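Local coordinates for ribose-phosphate pyrophosphokinase (Thermus thermophilus, PDB 7PN0), which catalyses the transfer of pyrophosphate from ATP to ribose 5-phosphate, giving phosphoribosyl pyrophosphate (PRPP), a precursor of nucleotides, at residues 29-34 with 39-44; 67-72 with 84-89. One frame throughout, in Å; residues are numbered along the deposited sequence.

Contact 1. Residues 29-34 with 39-44; sequences STTLRF and LFVRYE. With ADP (adenosine-5'-diphosphate), chain I.
Phe34 and Phe40 meet at a slant: their ring planes make 55°, and CE2 of Phe34 comes 3.6 Å from CB of Phe40. One face of the Phe34 ring carries the adenine of ADP, whose N3 sits over the ring centre; Phe34 CD2 is 3.3 Å from ADP C2. The Phe40 ring is also met obliquely by Leu32, whose CD1 lies 3.9 Å from Phe40 CD2. With CG anti to the backbone N (chi1 176°), Phe40 lays its ring alongside Leu32, on the face it shares with Thr30 and Arg42. Thr30 OG1 sits over one face of the Arg42 guanidinium; at its edge lies the Glu44 carboxylate, where Arg42 NE donates to the syn side of Glu44 OE1 at 3.2 Å, though 32° out of the carboxylate plane. An alanine in place of Phe34 would strip the adenine of its aromatic platform, is likely to weaken the hold on the base, and would probably cost Phe40 CB its contact with the Phe34 ring.

Behind the rings, the strands pair antiparallel through four backbone hydrogen bonds. Thr30 N gives to Arg42 O at 2.9 Å and Leu32 N to Phe40 O at 2.9 Å, and Arg42 N and Phe40 N return the pattern. Opposite the face of Thr30, Leu32, Phe40 and Arg42 stand Ser29, Thr31, Leu39, Val41 and Tyr43, and CB of Ser29 touches CD1 of Tyr43 at 3.9 Å. That second face lies against helix 62-78, while Phe40 and Arg42 pack on Ile104 of the second subunit. ADP is also hydrogen-bonded to Asn36, in the turn, and to Ser96 and Asp100 of the second subunit. This is a beta hairpin whose turn end contributes to a nucleotide site built between two subunits.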
loop_
_atom_site.group_PDB
_atom_site.type_symbol
_atom_site.label_atom_id
_atom_site.label_comp_id
_atom_site.label_asym_id
_atom_site.label_seq_id
_atom_site.Cartn_x
_atom_site.Cartn_y
_atom_site.Cartn_z
ATOM N N SER A 29 -10.374 24.496 -16.407
ATOM C CA SER A 29 -10.011 24.353 -14.973
ATOM C C SER A 29 -9.441 25.663 -14.474
ATOM O O SER A 29 -8.763 26.340 -15.277
ATOM C CB SER A 29 -9.027 23.237 -14.755
ATOM O OG SER A 29 -7.888 23.414 -15.574
ATOM N N THR A 30 -9.682 25.997 -13.210
ATOM C CA THR A 30 -9.077 27.226 -12.651
ATOM C C THR A 30 -8.110 26.865 -11.539
ATOM O O THR A 30 -8.356 25.893 -10.756
ATOM C CB THR A 30 -10.060 28.353 -12.313
ATOM O OG1 THR A 30 -10.052 28.645 -10.917
ATOM C CG2 THR A 30 -11.445 28.082 -12.811
ATOM N N THR A 31 -7.011 27.599 -11.550
ATOM C CA THR A 31 -6.029 27.586 -10.468
ATOM C C THR A 31 -5.931 29.015 -9.925
ATOM O O THR A 31 -5.751 29.945 -10.743
ATOM C CB THR A 31 -4.704 27.004 -10.965
ATOM O OG1 THR A 31 -4.895 25.650 -11.408
ATOM C CG2 THR A 31 -3.652 27.119 -9.872
ATOM N N LEU A 32 -6.153 29.161 -8.633
ATOM C CA LEU A 32 -6.093 30.433 -7.860
ATOM C C LEU A 32 -4.912 30.281 -6.912
ATOM O O LEU A 32 -4.665 29.168 -6.413
ATOM C CB LEU A 32 -7.392 30.655 -7.048
ATOM C CG LEU A 32 -8.737 30.593 -7.796
ATOM C CD1 LEU A 32 -9.892 30.971 -6.893
ATOM C CD2 LEU A 32 -8.753 31.473 -9.037
ATOM N N ARG A 33 -4.320 31.410 -6.540
ATOM C CA ARG A 33 -3.377 31.515 -5.435
ATOM C C ARG A 33 -4.024 32.475 -4.432
ATOM O O ARG A 33 -4.270 33.623 -4.788
ATOM C CB ARG A 33 -2.024 31.944 -6.014
ATOM C CG ARG A 33 -0.950 32.237 -4.980
ATOM C CD ARG A 33 0.198 33.066 -5.579
ATOM N NE ARG A 33 0.634 32.415 -6.805
ATOM C CZ ARG A 33 1.673 31.604 -6.917
ATOM N NH1 ARG A 33 2.459 31.370 -5.870
ATOM N NH2 ARG A 33 1.933 31.052 -8.094
ATOM N N PHE A 34 -4.311 32.030 -3.222
ATOM C CA PHE A 34 -4.869 32.897 -2.146
ATOM C C PHE A 34 -3.757 33.848 -1.690
ATOM O O PHE A 34 -2.580 33.675 -2.099
ATOM C CB PHE A 34 -5.428 32.048 -1.011
ATOM C CG PHE A 34 -6.529 31.102 -1.390
ATOM C CD1 PHE A 34 -7.739 31.573 -1.895
ATOM C CD2 PHE A 34 -6.368 29.732 -1.241
ATOM C CE1 PHE A 34 -8.765 30.691 -2.196
ATOM C CE2 PHE A 34 -7.375 28.855 -1.599
ATOM C CZ PHE A 34 -8.583 29.334 -2.047
ATOM N N LEU A 39 -2.480 27.288 -2.900
ATOM C CA LEU A 39 -3.099 27.025 -4.207
ATOM C C LEU A 39 -4.490 26.406 -4.026
ATOM O O LEU A 39 -4.800 25.832 -2.954
ATOM C CB LEU A 39 -2.233 26.044 -5.002
ATOM C CG LEU A 39 -1.273 26.568 -6.056
ATOM C CD1 LEU A 39 -1.066 28.056 -6.031
ATOM C CD2 LEU A 39 0.006 25.780 -6.097
ATOM N N PHE A 40 -5.265 26.561 -5.073
ATOM C CA PHE A 40 -6.650 26.058 -5.202
ATOM C C PHE A 40 -6.874 25.679 -6.655
ATOM O O PHE A 40 -6.640 26.511 -7.546
ATOM C CB PHE A 40 -7.633 27.125 -4.723
ATOM C CG PHE A 40 -9.085 26.738 -4.913
ATOM C CD1 PHE A 40 -9.762 26.021 -3.947
ATOM C CD2 PHE A 40 -9.778 27.133 -6.043
ATOM C CE1 PHE A 40 -11.097 25.674 -4.118
ATOM C CE2 PHE A 40 -11.117 26.805 -6.202
ATOM C CZ PHE A 40 -11.765 26.069 -5.244
ATOM N N VAL A 41 -7.359 24.464 -6.905
ATOM C CA VAL A 41 -7.697 24.014 -8.281
ATOM C C VAL A 41 -9.183 23.654 -8.309
ATOM O O VAL A 41 -9.735 23.229 -7.270
ATOM C CB VAL A 41 -6.820 22.842 -8.753
ATOM C CG1 VAL A 41 -5.332 23.218 -8.697
ATOM C CG2 VAL A 41 -7.128 21.586 -7.994
ATOM N N ARG A 42 -9.817 23.788 -9.466
ATOM C CA ARG A 42 -11.228 23.402 -9.638
ATOM C C ARG A 42 -11.498 23.105 -11.116
ATOM O O ARG A 42 -11.227 23.941 -11.945
ATOM C CB ARG A 42 -12.134 24.517 -9.084
ATOM C CG ARG A 42 -13.618 24.136 -9.035
ATOM C CD ARG A 42 -14.547 25.271 -8.583
ATOM N NE ARG A 42 -14.447 26.433 -9.476
ATOM C CZ ARG A 42 -14.206 27.702 -9.118
ATOM N NH1 ARG A 42 -14.133 28.634 -10.049
ATOM N NH2 ARG A 42 -14.040 28.057 -7.850
ATOM N N TYR A 43 -12.112 21.960 -11.409
ATOM C CA TYR A 43 -12.605 21.631 -12.767
ATOM C C TYR A 43 -14.019 22.197 -12.883
ATOM O O TYR A 43 -14.876 21.948 -12.018
ATOM C CB TYR A 43 -12.593 20.134 -13.043
ATOM C CG TYR A 43 -11.211 19.528 -13.049
ATOM C CD1 TYR A 43 -10.379 19.644 -14.152
ATOM C CD2 TYR A 43 -10.721 18.860 -11.927
ATOM C CE1 TYR A 43 -9.116 19.079 -14.166
ATOM C CE2 TYR A 43 -9.462 18.271 -11.931
ATOM C CZ TYR A 43 -8.636 18.433 -13.033
ATOM O OH TYR A 43 -7.393 17.873 -13.082
ATOM N N GLU A 44 -14.221 23.002 -13.901
ATOM C CA GLU A 44 -15.475 23.789 -14.045
ATOM C C GLU A 44 -16.609 22.887 -14.506
ATOM O O GLU A 44 -17.796 23.240 -14.203
ATOM C CB GLU A 44 -15.239 24.948 -15.009
ATOM C CG GLU A 44 -14.175 25.895 -14.467
ATOM C CD GLU A 44 -14.428 26.475 -13.081
ATOM O OE1 GLU A 44 -15.496 26.186 -12.450
ATOM O OE2 GLU A 44 -13.581 27.267 -12.644
HETATM P PB ADP I . -13.196 26.979 6.606
HETATM O O1B ADP I . -12.479 25.839 5.856
HETATM O O2B ADP I . -12.300 28.173 6.875
HETATM O O3B ADP I . -13.919 26.514 7.837
HETATM P PA ADP I . -14.426 29.231 5.473
HETATM O O1A ADP I . -15.849 29.480 5.100
HETATM O O2A ADP I . -13.755 29.867 6.653
HETATM O O3A ADP I . -14.331 27.646 5.678
HETATM O "O5'" ADP I . -13.500 29.512 4.193
HETATM C "C5'" ADP I . -13.300 28.431 3.262
HETATM C "C4'" ADP I . -12.887 28.999 1.933
HETATM O "O4'" ADP I . -11.520 29.474 2.032
HETATM C "C3'" ADP I . -12.883 27.997 0.779
HETATM O "O3'" ADP I . -14.161 27.850 0.177
HETATM C "C2'" ADP I . -11.876 28.642 -0.163
HETATM O "O2'" ADP I . -12.470 29.680 -0.915
HETATM C "C1'" ADP I . -10.855 29.187 0.839
HETATM N N9 ADP I . -9.736 28.286 1.131
HETATM C C8 ADP I . -9.672 26.917 1.023
HETATM N N7 ADP I . -8.478 26.433 1.300
HETATM C C5 ADP I . -7.720 27.567 1.588
HETATM C C6 ADP I . -6.374 27.744 1.946
HETATM N N6 ADP I . -5.529 26.720 2.060
HETATM N N1 ADP I . -5.918 29.011 2.094
HETATM C C2 ADP I . -6.787 30.026 1.979
HETATM N N3 ADP I . -8.086 29.982 1.681
HETATM C C4 ADP I . -8.491 28.714 1.476
#

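Contact 2. Residues 67-72 with 84-89; sequences MELLMM and VTAVIP
Leu69 bridges helix and strand with the two methyls of its fork. CD2 lies 4.0 Å from CG1 of Ile88 and equally near its CD1, so it meets the longer branch of the isoleucine, the two side chains crossing at about a right angle. The other methyl, CD1, comes to 4.4 Å from CB of Ala86, a looser touch. Leu69 can span both because its CG stands anti to the backbone N (chi1 179°), which carries the fork out from the helix toward the strand. No hydrogen bond joins the segments; the contact is wholly apolar and buried, and the nearest CA atoms, those of Leu69 and Ala86, are 7.7 Å apart.

Strand 51-55, helix 62-78 and strand 83-88 form a beta-alpha-beta unit, with the helix packed on the parallel sheet of the N-terminal domain, as expected of the PRTase-like fold. Next outward, Ile54 on the neighbouring strand and Leu115 of helix 107-118 also touch Leu69, and Leu115 reaches Ile88 as well, so the leucine is hemmed in by the sheet and a second helix. Backbone bonds hold the strand in the sheet: Thr85 pairs with Val52 and Ile54, Ala86 with Arg122 and Leu124. Glu68, one residue before Leu69, is hydrogen-bonded through its carboxylate to Gln56 and to the backbone N of Gln9, which is consistent with fixing the helix against these loops.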
loop_
_atom_site.group_PDB
_atom_site.type_symbol
_atom_site.label_atom_id
_atom_site.label_comp_id
_atom_site.label_asym_id
_atom_site.label_seq_id
_atom_site.Cartn_x
_atom_site.Cartn_y
_atom_site.Cartn_z
ATOM N N MET A 67 3.051 21.309 -7.333
ATOM C CA MET A 67 1.878 21.208 -6.425
ATOM C C MET A 67 0.588 21.322 -7.247
ATOM O O MET A 67 -0.353 20.568 -6.996
ATOM C CB MET A 67 1.913 22.313 -5.359
ATOM C CG MET A 67 0.767 22.225 -4.394
ATOM S SD MET A 67 0.798 20.584 -3.616
ATOM C CE MET A 67 -0.331 20.830 -2.264
ATOM N N GLU A 68 0.508 22.276 -8.188
ATOM C CA GLU A 68 -0.685 22.402 -9.065
ATOM C C GLU A 68 -0.958 21.055 -9.737
ATOM O O GLU A 68 -2.145 20.650 -9.821
ATOM C CB GLU A 68 -0.515 23.543 -10.075
ATOM C CG GLU A 68 -1.740 23.715 -10.964
ATOM C CD GLU A 68 -1.586 24.703 -12.101
ATOM O OE1 GLU A 68 -0.446 24.930 -12.535
ATOM O OE2 GLU A 68 -2.611 25.246 -12.532
ATOM N N LEU A 69 0.064 20.402 -10.298
ATOM C CA LEU A 69 -0.102 19.087 -10.967
ATOM C C LEU A 69 -0.628 18.062 -9.948
ATOM O O LEU A 69 -1.616 17.334 -10.300
ATOM C CB LEU A 69 1.237 18.619 -11.571
ATOM C CG LEU A 69 1.247 17.253 -12.284
ATOM C CD1 LEU A 69 0.212 17.144 -13.393
ATOM C CD2 LEU A 69 2.633 16.963 -12.833
ATOM N N LEU A 70 0.021 17.925 -8.786
ATOM C CA LEU A 70 -0.417 16.962 -7.730
ATOM C C LEU A 70 -1.897 17.224 -7.392
ATOM O O LEU A 70 -2.715 16.263 -7.344
ATOM C CB LEU A 70 0.488 17.128 -6.522
ATOM C CG LEU A 70 1.935 16.694 -6.720
ATOM C CD1 LEU A 70 2.734 16.908 -5.459
ATOM C CD2 LEU A 70 1.998 15.232 -7.142
ATOM N N MET A 71 -2.263 18.496 -7.173
ATOM C CA MET A 71 -3.654 18.878 -6.809
ATOM C C MET A 71 -4.633 18.618 -7.981
ATOM O O MET A 71 -5.732 18.129 -7.733
ATOM C CB MET A 71 -3.685 20.354 -6.423
ATOM C CG MET A 71 -3.045 20.614 -5.153
ATOM S SD MET A 71 -3.025 22.373 -4.780
ATOM C CE MET A 71 -4.760 22.653 -4.478
ATOM N N MET A 72 -4.243 18.850 -9.240
ATOM C CA MET A 72 -5.145 18.572 -10.401
ATOM C C MET A 72 -5.335 17.066 -10.586
ATOM O O MET A 72 -6.442 16.636 -10.874
ATOM C CB MET A 72 -4.591 19.214 -11.668
ATOM C CG MET A 72 -4.732 20.699 -11.647
ATOM S SD MET A 72 -4.211 21.460 -13.195
ATOM C CE MET A 72 -5.568 20.951 -14.225
ATOM N N VAL A 84 -6.363 8.844 -15.013
ATOM C CA VAL A 84 -5.623 10.134 -14.974
ATOM C C VAL A 84 -4.170 9.923 -15.417
ATOM O O VAL A 84 -3.460 9.130 -14.803
ATOM C CB VAL A 84 -5.709 10.779 -13.584
ATOM C CG1 VAL A 84 -4.883 12.047 -13.530
ATOM C CG2 VAL A 84 -7.130 11.069 -13.184
ATOM N N THR A 85 -3.771 10.622 -16.482
ATOM C CA THR A 85 -2.380 10.631 -16.970
ATOM C C THR A 85 -1.755 11.990 -16.666
ATOM O O THR A 85 -2.346 13.044 -17.096
ATOM C CB THR A 85 -2.334 10.330 -18.467
ATOM O OG1 THR A 85 -2.934 9.048 -18.713
ATOM C CG2 THR A 85 -0.923 10.433 -19.008
ATOM N N ALA A 86 -0.580 11.976 -16.045
ATOM C CA ALA A 86 0.279 13.159 -15.894
ATOM C C ALA A 86 1.050 13.292 -17.205
ATOM O O ALA A 86 1.938 12.496 -17.463
ATOM C CB ALA A 86 1.220 13.075 -14.727
ATOM N N VAL A 87 0.720 14.311 -17.979
ATOM C CA VAL A 87 1.514 14.682 -19.177
ATOM C C VAL A 87 2.537 15.719 -18.730
ATOM O O VAL A 87 2.174 16.850 -18.422
ATOM C CB VAL A 87 0.636 15.164 -20.333
ATOM C CG1 VAL A 87 1.503 15.467 -21.527
ATOM C CG2 VAL A 87 -0.433 14.127 -20.668
ATOM N N ILE A 88 3.783 15.306 -18.676
ATOM C CA ILE A 88 4.896 16.106 -18.106
ATOM C C ILE A 88 5.901 16.225 -19.227
ATOM O O ILE A 88 6.824 15.421 -19.327
ATOM C CB ILE A 88 5.526 15.438 -16.864
ATOM C CG1 ILE A 88 4.459 15.127 -15.816
ATOM C CG2 ILE A 88 6.638 16.318 -16.332
ATOM C CD1 ILE A 88 5.001 14.351 -14.622
ATOM N N PRO A 89 5.760 17.236 -20.099
ATOM C CA PRO A 89 6.642 17.335 -21.263
ATOM C C PRO A 89 8.101 17.537 -20.855
ATOM O O PRO A 89 8.950 16.895 -21.455
ATOM C CB PRO A 89 6.080 18.516 -22.065
ATOM C CG PRO A 89 4.677 18.619 -21.607
ATOM C CD PRO A 89 4.671 18.228 -20.133
#

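Contact 1 comes first along the chain and closes before contact 2 opens; their centres are about 13 Å apart, both within the N-terminal domain. Helix 62-78 is what they share. One side of it faces the parallel sheet (contact 2), while Glu68, Met71 and Met72 turn to the hairpin of 29-34 and 39-44 (contact 1). There Thr31 OG1 probably hydrogen-bonds to Glu68 OE2 (2.6 Å), as does Tyr43 OH to Met72 O (2.7 Å). The helix therefore lies between the parallel sheet and the hairpin, whose turn end meets ADP, so it may connect the intersubunit nucleotide site with the domain core. Both contacts also touch the second subunit.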